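Hemoglobin component VII (Tokunagayusurika akamusi, PDB 1X46) binds heme and probably carries or stores oxygen in the midge larva, as a single-chain member of the globin family. Local coordinates at residues L92-Q95 against G96-H99; E83-P86 against A87-V91; N140-Y143 against S144-P148. All coordinates share one frame; numbering follows the deposited sequence.

Contact 1 (L92-Q95 against G96-H99); sequences LKQQ and GINH. With HEM (protoporphyrin IX containing Fe), chain B.
The carbonyls of Leu92, Lys93, Gln94 and Gln95 accept in turn from the amides of Gly96, Ile97, Asn98 and His99, the i to i+4 pattern of an unbroken alpha helix, helix 85-100. This is the helix known in globins as F, and His99 is the proximal histidine: its NE2 binds the heme iron at 2.1 Å, and a water completes the coordination on the other side of the porphyrin. The opposite nitrogen of the imidazole is tied to the preceding turn, since His99 ND1 donates to Gln95 O over 2.8 Å, with the acceptor only 2° out of the ring plane. Gln95 O also takes His99 N at 3.0 Å, and the two donors reach it from opposite faces of its carbonyl plane. Ring and backbone of one residue thus share a single acceptor. The Gln95 side chain, bent at chi2 (-58°), runs alongside the imidazole and brings OE1 to 3.4 Å from His99 CE1. A water donates to both Gln95 OE1 and heme O1A and accepts from Asn98 ND2, bridging this helix to a propionate. On its other branch Asn98 OD1 receives Gln94 NE2 at 2.8 Å; the acceptor lies in the Gln94 amide plane, while the two amide planes are turned 42° apart. Phe109 meets the His99 ring edge-to-face. The iron holds NE2 in place, the in-plane ND1 bond to Gln95 O sets how the ring is turned about it, and that bond would probably make the imidazole a somewhat stronger electron donor to the metal.

Contact 2 (E83-P86 against A87-V91); sequences ENRP and ALKNV
Leu88 N donates to Asn84 O over 2.8 Å with an N-H...O angle of 162°, and the donor lies nearly along the C=O axis. This bond helps form the first turn of helix 85-100, the F helix of the globin fold. Lys89 N to Arg85 O, also 2.8 Å, and Asn90 N to Pro86 O at 3.0 Å continue the alpha-helical pattern. Pro86 sits in that first turn, where a residue without an amide hydrogen costs the helix little. The next amide, Ala87 N, donates to a water, which in turn donates to Glu83 O, so a water links Glu83 O to Ala87 N, four residues on.

The side chains sort by face. Leu88 is buried and packs on Ala75 and Leu78 of helix 59-78; Asn84 also touches Leu78. Arg85 and Lys89, one turn apart, touch through their aliphatic parts, Arg85 CG lying 4.3 Å from Lys89 CE. Their charged ends are near as well, which is probably mildly unfavourable. Lys89, extended beyond CG, makes a cation-pi contact with Trp4. At Asn90 the bond to Pro86 O comes from the backbone N; the side-chain amide merely lies beside that oxygen, in a poor geometry for ND2 to donate, with Asn90 CG 3.1 Å from Pro86 O.

Contact 3 (N140-Y143 against S144-P148); sequences NNMY and SVVFP
Ser144 OG donates to Asn141 O over 2.7 Å, one turn back along helix 129-146, the last long helix of this globin chain. The hydroxyl takes the position between its own backbone N and carbonyl carbon (chi1 75°), which turns it back toward Asn141 O. Ser144 N donates chiefly to Asn140 O at 3.0 Å and only weakly to Asn141 O. Near the end of the helix Met142 O accepts twice: Val146 N comes in at 2.8 Å close to the carbonyl direction, whereas Val145 N, at 3.1 Å, stands 56° above the carbonyl plane. An i+3 and an i+4 donor on one oxygen are consistent with a change toward the 3-10 geometry of Phe147 and Pro148. Phe147 N still reaches back to Tyr143 O.

Outward from the backbone, the rings of Tyr143 and Phe147 run side by side in an offset stack, centroids 4.4 Å apart and planes 14° from parallel. Phe147 CZ lies over the Tyr143 face toward its rim, 3.3 Å from Tyr143 CG, while Tyr143 CB stands over the centre of the Phe147 ring in a CH-pi contact. Both rings also pack on Phe109 of helix 106-123, and Tyr143 OH is hydrogen-bonded to Glu113. On another side, Met142 CG meets Val146 CG2 at 3.9 Å, and Met142 continues to Leu92. An alanine in place of Phe147 would remove the stacked ring, and one face of Tyr143 would probably lose its cover while a gap opened beside Phe109. The contact therefore joins two kinds of chemistry: carbonyls with more than one donor accompany the change to 3-10 geometry, and the buried aromatic pair joins this part of the chain to helix 106-123.

Contacts 1 and 2 are successive parts of helix 85-100, while contact 3 belongs to the end of helix 129-146, which packs across them. Contact 2 lies at the surface, away from the heme, and relies on backbone bonds, a bridging water and charged side chains. Contacts 1 and 3 are partly buried: the first is polar and directed at iron and propionate, the third pairs backbone and hydroxyl bonds with an aromatic stack and apolar packing. Val145 of contact 3 touches both others, its CG1 lying 3.2 Å from Lys93 CG of contact 1 and 3.9 Å from Lys89 O of contact 2. Val146 CG1 also packs on Gly96 CA, 4.0 Å away.

Contact 1 (L92-Q95 against G96-H99)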
ATOM      1  N   LEU A  92       9.577   6.355  -0.942  1.00 14.48           N
ATOM      2  CA  LEU A  92       9.235   5.665   0.300  1.00 14.11           C
ATOM      3  C   LEU A  92       9.555   6.509   1.519  1.00 13.18           C
ATOM      4  O   LEU A  92       8.735   6.606   2.449  1.00 14.25           O
ATOM      5  CB  LEU A  92       9.953   4.314   0.399  1.00 15.31           C
ATOM      6  CG  LEU A  92       9.627   3.306  -0.710  1.00 18.12           C
ATOM      7  CD1 LEU A  92      10.555   2.077  -0.641  1.00 17.95           C
ATOM      8  CD2 LEU A  92       8.134   2.925  -0.796  1.00 21.56           C
ATOM      9  N   LYS A  93      10.736   7.140   1.534  1.00 12.99           N
ATOM     10  CA  LYS A  93      11.140   7.942   2.686  1.00 13.53           C
ATOM     11  C   LYS A  93      10.194   9.119   2.896  1.00 12.91           C
ATOM     12  O   LYS A  93       9.821   9.446   4.051  1.00 15.10           O
ATOM     13  CB  LYS A  93      12.565   8.458   2.519  1.00 17.35           C
ATOM     14  CG  LYS A  93      13.569   7.474   2.972  1.00 20.60           C
ATOM     15  CD  LYS A  93      14.975   7.984   2.705  1.00 24.44           C
ATOM     16  CE  LYS A  93      15.927   6.811   2.580  1.00 24.94           C
ATOM     17  NZ  LYS A  93      17.304   7.295   2.264  1.00 25.64           N
ATOM     18  N   GLN A  94       9.829   9.778   1.798  1.00 13.78           N
ATOM     19  CA  GLN A  94       8.908  10.894   1.916  1.00 13.21           C
ATOM     20  C   GLN A  94       7.548  10.482   2.487  1.00 10.95           C
ATOM     21  O   GLN A  94       6.959  11.207   3.274  1.00 12.55           O
ATOM     22  CB  GLN A  94       8.717  11.582   0.573  1.00 13.82           C
ATOM     23  CG  GLN A  94       8.003  12.931   0.693  1.00 16.95           C
ATOM     24  CD  GLN A  94       8.785  13.967   1.473  1.00 18.53           C
ATOM     25  OE1 GLN A  94       9.934  14.264   1.146  1.00 23.25           O
ATOM     26  NE2 GLN A  94       8.185  14.484   2.544  1.00 21.27           N
ATOM     27  N   GLN A  95       7.072   9.307   2.108  1.00 11.92           N
ATOM     28  CA  GLN A  95       5.809   8.806   2.674  1.00 11.25           C
ATOM     29  C   GLN A  95       5.947   8.524   4.160  1.00 11.18           C
ATOM     30  O   GLN A  95       5.041   8.812   4.929  1.00 11.01           O
ATOM     31  CB  GLN A  95       5.289   7.568   1.929  1.00 13.59           C
ATOM     32  CG  GLN A  95       4.863   7.852   0.470  1.00 12.12           C
ATOM     33  CD  GLN A  95       3.783   8.907   0.399  1.00 13.02           C
ATOM     34  OE1 GLN A  95       2.806   8.846   1.150  1.00 12.98           O
ATOM     35  NE2 GLN A  95       3.973   9.910  -0.453  1.00 13.63           N
ATOM     36  N   GLY A  96       7.104   8.023   4.581  1.00 10.87           N
ATOM     37  CA  GLY A  96       7.352   7.814   5.999  1.00 11.97           C
ATOM     38  C   GLY A  96       7.379   9.147   6.752  1.00 11.90           C
ATOM     39  O   GLY A  96       6.768   9.269   7.804  1.00 11.60           O
ATOM     40  N   ILE A  97       8.110  10.135   6.215  1.00 12.71           N
ATOM     41  CA  ILE A  97       8.166  11.469   6.826  1.00 12.97           C
ATOM     42  C   ILE A  97       6.759  12.062   6.941  1.00 12.95           C
ATOM     43  O   ILE A  97       6.359  12.579   8.001  1.00 15.07           O
ATOM     44  CB  ILE A  97       9.083  12.395   5.985  1.00 15.28           C
ATOM     45  CG1 ILE A  97      10.551  11.980   6.143  1.00 17.16           C
ATOM     46  CG2 ILE A  97       8.928  13.864   6.413  1.00 16.71           C
ATOM     47  CD1 ILE A  97      11.426  12.394   4.972  1.00 21.79           C
ATOM     48  N   ASN A  98       5.992  11.963   5.857  1.00 13.17           N
ATOM     49  CA  ASN A  98       4.664  12.571   5.849  1.00 13.28           C
ATOM     50  C   ASN A  98       3.740  11.898   6.862  1.00 13.41           C
ATOM     51  O   ASN A  98       2.947  12.558   7.537  1.00 15.02           O
ATOM     52  CB  ASN A  98       4.023  12.504   4.464  1.00 14.44           C
ATOM     53  CG  ASN A  98       4.772  13.311   3.415  1.00 15.21           C
ATOM     54  OD1 ASN A  98       5.670  14.107   3.731  1.00 17.68           O
ATOM     55  ND2 ASN A  98       4.416  13.097   2.162  1.00 17.33           N
ATOM     56  N   HIS A  99       3.829  10.576   6.967  1.00 10.18           N
ATOM     57  CA  HIS A  99       2.944   9.856   7.860  1.00  9.09           C
ATOM     58  C   HIS A  99       3.359   9.948   9.324  1.00 12.74           C
ATOM     59  O   HIS A  99       2.525   9.788  10.205  1.00 12.35           O
ATOM     60  CB  HIS A  99       2.755   8.406   7.391  1.00  9.97           C
ATOM     61  CG  HIS A  99       1.844   8.300   6.207  1.00  9.99           C
ATOM     62  ND1 HIS A  99       2.296   8.403   4.902  1.00 10.54           N
ATOM     63  CD2 HIS A  99       0.502   8.158   6.132  1.00 12.61           C
ATOM     64  CE1 HIS A  99       1.265   8.307   4.080  1.00  9.95           C
ATOM     65  NE2 HIS A  99       0.166   8.151   4.797  1.00 10.86           N
TER
HETATM   66  CHA HEM B 151      -2.545  11.037   3.602  1.00 11.41           C
HETATM   67  CHB HEM B 151      -0.323   7.725   0.845  1.00  8.90           C
HETATM   68  CHC HEM B 151      -0.886   4.450   4.368  1.00 10.48           C
HETATM   69  CHD HEM B 151      -3.119   7.725   7.128  1.00  9.97           C
HETATM   70  C1A HEM B 151      -1.960  10.405   2.542  1.00  9.17           C
HETATM   71  C2A HEM B 151      -1.706  11.016   1.256  1.00 11.95           C
HETATM   72  C3A HEM B 151      -1.101  10.092   0.515  1.00 11.61           C
HETATM   73  C4A HEM B 151      -0.894   8.901   1.289  1.00 10.70           C
HETATM   74  CMA HEM B 151      -0.628  10.275  -0.944  1.00 11.84           C
HETATM   75  CAA HEM B 151      -2.177  12.439   0.818  1.00 11.71           C
HETATM   76  CBA HEM B 151      -1.342  13.625   1.342  1.00 13.53           C
HETATM   77  CGA HEM B 151       0.048  13.590   0.755  1.00 14.41           C
HETATM   78  O1A HEM B 151       1.027  13.535   1.525  1.00 15.66           O
HETATM   79  O2A HEM B 151       0.188  13.615  -0.501  1.00 16.06           O
HETATM   80  C1B HEM B 151      -0.321   6.536   1.523  1.00  9.92           C
HETATM   81  C2B HEM B 151       0.191   5.268   1.058  1.00 11.57           C
HETATM   82  C3B HEM B 151       0.031   4.355   2.043  1.00 12.99           C
HETATM   83  C4B HEM B 151      -0.570   5.055   3.163  1.00 11.22           C
HETATM   84  CMB HEM B 151       0.787   5.052  -0.360  1.00 12.81           C
HETATM   85  CAB HEM B 151       0.373   2.850   2.121  1.00 15.18           C
HETATM   86  CBB HEM B 151       1.054   2.179   1.191  1.00 21.00           C
HETATM   87  C1C HEM B 151      -1.538   5.025   5.421  1.00 10.19           C
HETATM   88  C2C HEM B 151      -1.912   4.390   6.682  1.00 10.26           C
HETATM   89  C3C HEM B 151      -2.558   5.286   7.427  1.00 11.02           C
HETATM   90  C4C HEM B 151      -2.580   6.537   6.696  1.00 10.15           C
HETATM   91  CMC HEM B 151      -1.596   2.921   7.057  1.00 10.46           C
HETATM   92  CAC HEM B 151      -3.145   5.082   8.848  1.00 15.42           C
HETATM   93  C1D HEM B 151      -3.112   8.910   6.448  1.00 10.75           C
HETATM   94  C2D HEM B 151      -3.679  10.131   6.958  1.00 12.55           C
HETATM   95  C3D HEM B 151      -3.493  11.151   5.876  1.00 11.87           C
HETATM   96  C4D HEM B 151      -2.868  10.431   4.792  1.00  8.77           C
HETATM   97  CMD HEM B 151      -4.334  10.329   8.341  1.00 11.22           C
HETATM   98  CAD HEM B 151      -3.938  12.634   5.933  1.00 13.11           C
HETATM   99  CBD HEM B 151      -5.415  12.769   5.577  1.00 18.38           C
HETATM  100  CGD HEM B 151      -5.870  14.204   5.760  1.00 22.83           C
HETATM  101  O1D HEM B 151      -5.022  15.126   5.749  1.00 26.36           O
HETATM  102  O2D HEM B 151      -7.091  14.421   5.943  1.00 23.88           O
HETATM  103  NA  HEM B 151      -1.445   9.128   2.534  1.00  8.99           N
HETATM  104  NB  HEM B 151      -0.808   6.363   2.822  1.00 10.68           N
HETATM  105  NC  HEM B 151      -1.948   6.345   5.465  1.00  8.54           N
HETATM  106  ND  HEM B 151      -2.608   9.115   5.157  1.00 11.05           N
HETATM  107 FE   HEM B 151      -1.695   7.739   3.996  1.00 11.82          FE
HETATM  108  O   HOH W   1       2.002  11.163   2.278  1.00 12.77           O
HETATM  109  O   HOH W   2      -3.555   7.117   3.302  1.00 12.22           O

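Contact 2 (E83-P86 against A87-V91)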
ATOM      1  N   GLU A  83      19.049   1.660 -11.452  1.00 20.33           N
ATOM      2  CA  GLU A  83      19.184   3.113 -11.548  1.00 23.60           C
ATOM      3  C   GLU A  83      17.971   3.854 -10.970  1.00 20.18           C
ATOM      4  O   GLU A  83      18.044   5.053 -10.718  1.00 23.42           O
ATOM      5  CB  GLU A  83      19.494   3.570 -12.985  1.00 28.03           C
ATOM      6  CG  GLU A  83      18.681   2.893 -14.071  1.00 35.15           C
ATOM      7  CD  GLU A  83      19.436   1.752 -14.744  1.00 40.37           C
ATOM      8  OE1 GLU A  83      19.573   0.661 -14.126  1.00 42.30           O
ATOM      9  OE2 GLU A  83      19.891   1.941 -15.897  1.00 43.37           O
ATOM     10  N   ASN A  84      16.869   3.128 -10.734  1.00 20.90           N
ATOM     11  CA  ASN A  84      15.670   3.707 -10.127  1.00 18.53           C
ATOM     12  C   ASN A  84      15.592   3.516  -8.612  1.00 19.49           C
ATOM     13  O   ASN A  84      14.680   4.047  -7.951  1.00 17.29           O
ATOM     14  CB  ASN A  84      14.403   3.135 -10.771  1.00 17.50           C
ATOM     15  CG  ASN A  84      14.087   3.749 -12.132  1.00 18.87           C
ATOM     16  OD1 ASN A  84      14.501   4.876 -12.455  1.00 19.04           O
ATOM     17  ND2 ASN A  84      13.321   3.015 -12.923  1.00 17.19           N
ATOM     18  N   ARG A  85      16.549   2.789  -8.048  1.00 18.64           N
ATOM     19  CA  ARG A  85      16.494   2.527  -6.603  1.00 17.65           C
ATOM     20  C   ARG A  85      16.546   3.815  -5.756  1.00 18.94           C
ATOM     21  O   ARG A  85      15.761   3.924  -4.801  1.00 17.01           O
ATOM     22  CB  ARG A  85      17.551   1.513  -6.151  1.00 20.92           C
ATOM     23  CG  ARG A  85      17.207   0.822  -4.822  1.00 21.75           C
ATOM     24  CD  ARG A  85      18.121  -0.359  -4.494  1.00 25.45           C
ATOM     25  NE  ARG A  85      19.506   0.103  -4.522  1.00 27.53           N
ATOM     26  CZ  ARG A  85      20.428  -0.250  -5.422  1.00 33.36           C
ATOM     27  NH1 ARG A  85      20.157  -1.134  -6.385  1.00 32.54           N
ATOM     28  NH2 ARG A  85      21.642   0.282  -5.344  1.00 36.67           N
ATOM     29  N   PRO A  86      17.432   4.787  -6.035  1.00 18.61           N
ATOM     30  CA  PRO A  86      17.402   6.055  -5.281  1.00 19.64           C
ATOM     31  C   PRO A  86      16.055   6.757  -5.370  1.00 18.18           C
ATOM     32  O   PRO A  86      15.571   7.229  -4.336  1.00 18.35           O
ATOM     33  CB  PRO A  86      18.512   6.906  -5.928  1.00 21.24           C
ATOM     34  CG  PRO A  86      19.407   5.917  -6.577  1.00 24.38           C
ATOM     35  CD  PRO A  86      18.550   4.769  -7.009  1.00 19.38           C
ATOM     36  N   ALA A  87      15.470   6.827  -6.563  1.00 18.82           N
ATOM     37  CA  ALA A  87      14.168   7.448  -6.731  1.00 16.49           C
ATOM     38  C   ALA A  87      13.085   6.715  -5.946  1.00 15.93           C
ATOM     39  O   ALA A  87      12.218   7.355  -5.325  1.00 16.64           O
ATOM     40  CB  ALA A  87      13.796   7.530  -8.191  1.00 18.15           C
ATOM     41  N   LEU A  88      13.131   5.389  -6.006  1.00 16.45           N
ATOM     42  CA  LEU A  88      12.155   4.589  -5.264  1.00 15.39           C
ATOM     43  C   LEU A  88      12.304   4.822  -3.769  1.00 16.29           C
ATOM     44  O   LEU A  88      11.309   5.042  -3.052  1.00 14.91           O
ATOM     45  CB  LEU A  88      12.305   3.116  -5.607  1.00 15.03           C
ATOM     46  CG  LEU A  88      11.562   2.100  -4.728  1.00 15.45           C
ATOM     47  CD1 LEU A  88      10.056   2.304  -4.800  1.00 17.42           C
ATOM     48  CD2 LEU A  88      11.946   0.723  -5.199  1.00 18.00           C
ATOM     49  N   LYS A  89      13.533   4.787  -3.268  1.00 16.14           N
ATOM     50  CA  LYS A  89      13.719   5.014  -1.845  1.00 14.74           C
ATOM     51  C   LYS A  89      13.298   6.404  -1.388  1.00 14.52           C
ATOM     52  O   LYS A  89      12.833   6.593  -0.255  1.00 15.83           O
ATOM     53  CB  LYS A  89      15.143   4.677  -1.438  1.00 16.81           C
ATOM     54  CG  LYS A  89      15.359   3.192  -1.491  1.00 19.91           C
ATOM     55  CD  LYS A  89      16.601   2.838  -0.761  1.00 22.40           C
ATOM     56  CE  LYS A  89      16.777   1.366  -0.626  1.00 18.87           C
ATOM     57  NZ  LYS A  89      18.203   1.055  -0.249  1.00 22.80           N
ATOM     58  N   ASN A  90      13.460   7.392  -2.266  1.00 16.70           N
ATOM     59  CA  ASN A  90      13.043   8.733  -1.922  1.00 16.44           C
ATOM     60  C   ASN A  90      11.514   8.856  -1.855  1.00 15.55           C
ATOM     61  O   ASN A  90      10.986   9.553  -0.981  1.00 17.10           O
ATOM     62  CB  ASN A  90      13.664   9.762  -2.871  1.00 21.71           C
ATOM     63  CG  ASN A  90      15.189   9.832  -2.727  1.00 27.59           C
ATOM     64  OD1 ASN A  90      15.764   9.273  -1.786  1.00 29.97           O
ATOM     65  ND2 ASN A  90      15.847  10.490  -3.672  1.00 30.20           N
ATOM     66  N   VAL A  91      10.821   8.160  -2.751  1.00 15.87           N
ATOM     67  CA  VAL A  91       9.355   8.084  -2.644  1.00 14.71           C
ATOM     68  C   VAL A  91       8.944   7.470  -1.296  1.00 15.28           C
ATOM     69  O   VAL A  91       8.091   8.006  -0.567  1.00 16.32           O
ATOM     70  CB  VAL A  91       8.747   7.303  -3.797  1.00 14.65           C
ATOM     71  CG1 VAL A  91       7.311   6.933  -3.482  1.00 17.59           C
ATOM     72  CG2 VAL A  91       8.790   8.137  -5.056  1.00 16.19           C
TER
HETATM   73  O   HOH W   3      16.878   6.829  -9.243  1.00 20.08           O

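Contact 3 (N140-Y143 against S144-P148)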
ATOM      1  N   ASN A 140       8.527  -5.863   3.109  1.00 11.01           N
ATOM      2  CA  ASN A 140       9.713  -5.881   3.963  1.00 11.27           C
ATOM      3  C   ASN A 140      10.643  -4.727   3.580  1.00 13.33           C
ATOM      4  O   ASN A 140      11.106  -3.975   4.448  1.00 14.37           O
ATOM      5  CB  ASN A 140      10.466  -7.205   3.796  1.00 14.75           C
ATOM      6  CG  ASN A 140      11.853  -7.207   4.531  1.00 15.57           C
ATOM      7  OD1 ASN A 140      12.930  -6.939   3.935  1.00 19.96           O
ATOM      8  ND2 ASN A 140      11.811  -7.489   5.805  1.00 12.47           N
ATOM      9  N   ASN A 141      10.886  -4.610   2.276  1.00 11.80           N
ATOM     10  CA  ASN A 141      11.801  -3.586   1.779  1.00 12.14           C
ATOM     11  C   ASN A 141      11.230  -2.180   1.965  1.00 13.35           C
ATOM     12  O   ASN A 141      11.935  -1.277   2.404  1.00 13.65           O
ATOM     13  CB  ASN A 141      12.184  -3.872   0.340  1.00 13.82           C
ATOM     14  CG  ASN A 141      13.150  -5.035   0.228  1.00 11.68           C
ATOM     15  OD1 ASN A 141      13.608  -5.561   1.241  1.00 15.15           O
ATOM     16  ND2 ASN A 141      13.473  -5.437  -1.023  1.00 14.75           N
ATOM     17  N   MET A 142       9.939  -2.009   1.678  1.00 10.39           N
ATOM     18  CA  MET A 142       9.290  -0.727   1.976  1.00 11.47           C
ATOM     19  C   MET A 142       9.490  -0.347   3.457  1.00 12.26           C
ATOM     20  O   MET A 142       9.881   0.790   3.787  1.00 11.75           O
ATOM     21  CB  MET A 142       7.785  -0.797   1.650  1.00 12.68           C
ATOM     22  CG  MET A 142       6.980   0.372   2.185  1.00 15.32           C
ATOM     23  SD  MET A 142       5.174  -0.030   2.035  1.00 18.84           S
ATOM     24  CE  MET A 142       4.491   1.047   3.287  1.00 20.36           C
ATOM     25  N   TYR A 143       9.189  -1.282   4.356  1.00  9.59           N
ATOM     26  CA  TYR A 143       9.302  -1.044   5.790  1.00 10.48           C
ATOM     27  C   TYR A 143      10.722  -0.711   6.244  1.00 11.76           C
ATOM     28  O   TYR A 143      10.912   0.067   7.161  1.00 10.75           O
ATOM     29  CB  TYR A 143       8.803  -2.267   6.592  1.00  9.14           C
ATOM     30  CG  TYR A 143       7.340  -2.606   6.363  1.00 11.87           C
ATOM     31  CD1 TYR A 143       6.435  -1.668   5.858  1.00 12.51           C
ATOM     32  CD2 TYR A 143       6.871  -3.897   6.636  1.00 11.56           C
ATOM     33  CE1 TYR A 143       5.119  -2.004   5.663  1.00 11.14           C
ATOM     34  CE2 TYR A 143       5.544  -4.234   6.447  1.00 11.54           C
ATOM     35  CZ  TYR A 143       4.683  -3.280   5.948  1.00 13.52           C
ATOM     36  OH  TYR A 143       3.340  -3.575   5.728  1.00 16.78           O
ATOM     37  N   SER A 144      11.710  -1.301   5.579  1.00 13.66           N
ATOM     38  CA  SER A 144      13.089  -1.060   5.967  1.00 13.73           C
ATOM     39  C   SER A 144      13.451   0.431   5.843  1.00 12.91           C
ATOM     40  O   SER A 144      14.297   0.924   6.583  1.00 16.80           O
ATOM     41  CB  SER A 144      14.033  -1.942   5.147  1.00 13.23           C
ATOM     42  OG  SER A 144      14.168  -1.467   3.826  1.00 13.56           O
ATOM     43  N   VAL A 145      12.780   1.120   4.929  1.00 14.77           N
ATOM     44  CA  VAL A 145      13.018   2.533   4.684  1.00 15.83           C
ATOM     45  C   VAL A 145      11.973   3.406   5.365  1.00 13.87           C
ATOM     46  O   VAL A 145      12.284   4.485   5.849  1.00 14.72           O
ATOM     47  CB  VAL A 145      13.063   2.804   3.159  1.00 17.38           C
ATOM     48  CG1 VAL A 145      13.048   4.285   2.858  1.00 22.39           C
ATOM     49  CG2 VAL A 145      14.289   2.136   2.554  1.00 23.47           C
ATOM     50  N   VAL A 146      10.727   2.926   5.401  1.00 11.59           N
ATOM     51  CA  VAL A 146       9.635   3.713   5.988  1.00 11.32           C
ATOM     52  C   VAL A 146       9.635   3.694   7.522  1.00 11.24           C
ATOM     53  O   VAL A 146       9.477   4.736   8.141  1.00 11.27           O
ATOM     54  CB  VAL A 146       8.260   3.269   5.422  1.00 11.49           C
ATOM     55  CG1 VAL A 146       7.059   3.839   6.217  1.00 10.96           C
ATOM     56  CG2 VAL A 146       8.153   3.640   3.971  1.00 14.89           C
ATOM     57  N   PHE A 147       9.811   2.532   8.140  1.00 12.07           N
ATOM     58  CA  PHE A 147       9.743   2.423   9.607  1.00 12.84           C
ATOM     59  C   PHE A 147      10.702   3.359  10.361  1.00 14.47           C
ATOM     60  O   PHE A 147      10.267   3.983  11.324  1.00 14.46           O
ATOM     61  CB  PHE A 147       9.870   0.974  10.122  1.00 13.68           C
ATOM     62  CG  PHE A 147       8.642   0.101   9.875  1.00 13.07           C
ATOM     63  CD1 PHE A 147       7.539   0.546   9.130  1.00 15.24           C
ATOM     64  CD2 PHE A 147       8.632  -1.199  10.371  1.00 15.44           C
ATOM     65  CE1 PHE A 147       6.439  -0.311   8.915  1.00 17.48           C
ATOM     66  CE2 PHE A 147       7.547  -2.059  10.150  1.00 16.22           C
ATOM     67  CZ  PHE A 147       6.454  -1.602   9.421  1.00 15.70           C
ATOM     68  N   PRO A 148      11.955   3.499   9.926  1.00 14.76           N
ATOM     69  CA  PRO A 148      12.877   4.454  10.586  1.00 15.15           C
ATOM     70  C   PRO A 148      12.428   5.904  10.511  1.00 16.46           C
ATOM     71  O   PRO A 148      12.929   6.718  11.313  1.00 17.47           O
ATOM     72  CB  PRO A 148      14.181   4.275   9.799  1.00 15.91           C
ATOM     73  CG  PRO A 148      14.095   2.889   9.210  1.00 16.30           C
ATOM     74  CD  PRO A 148      12.631   2.773   8.834  1.00 15.43           C
TER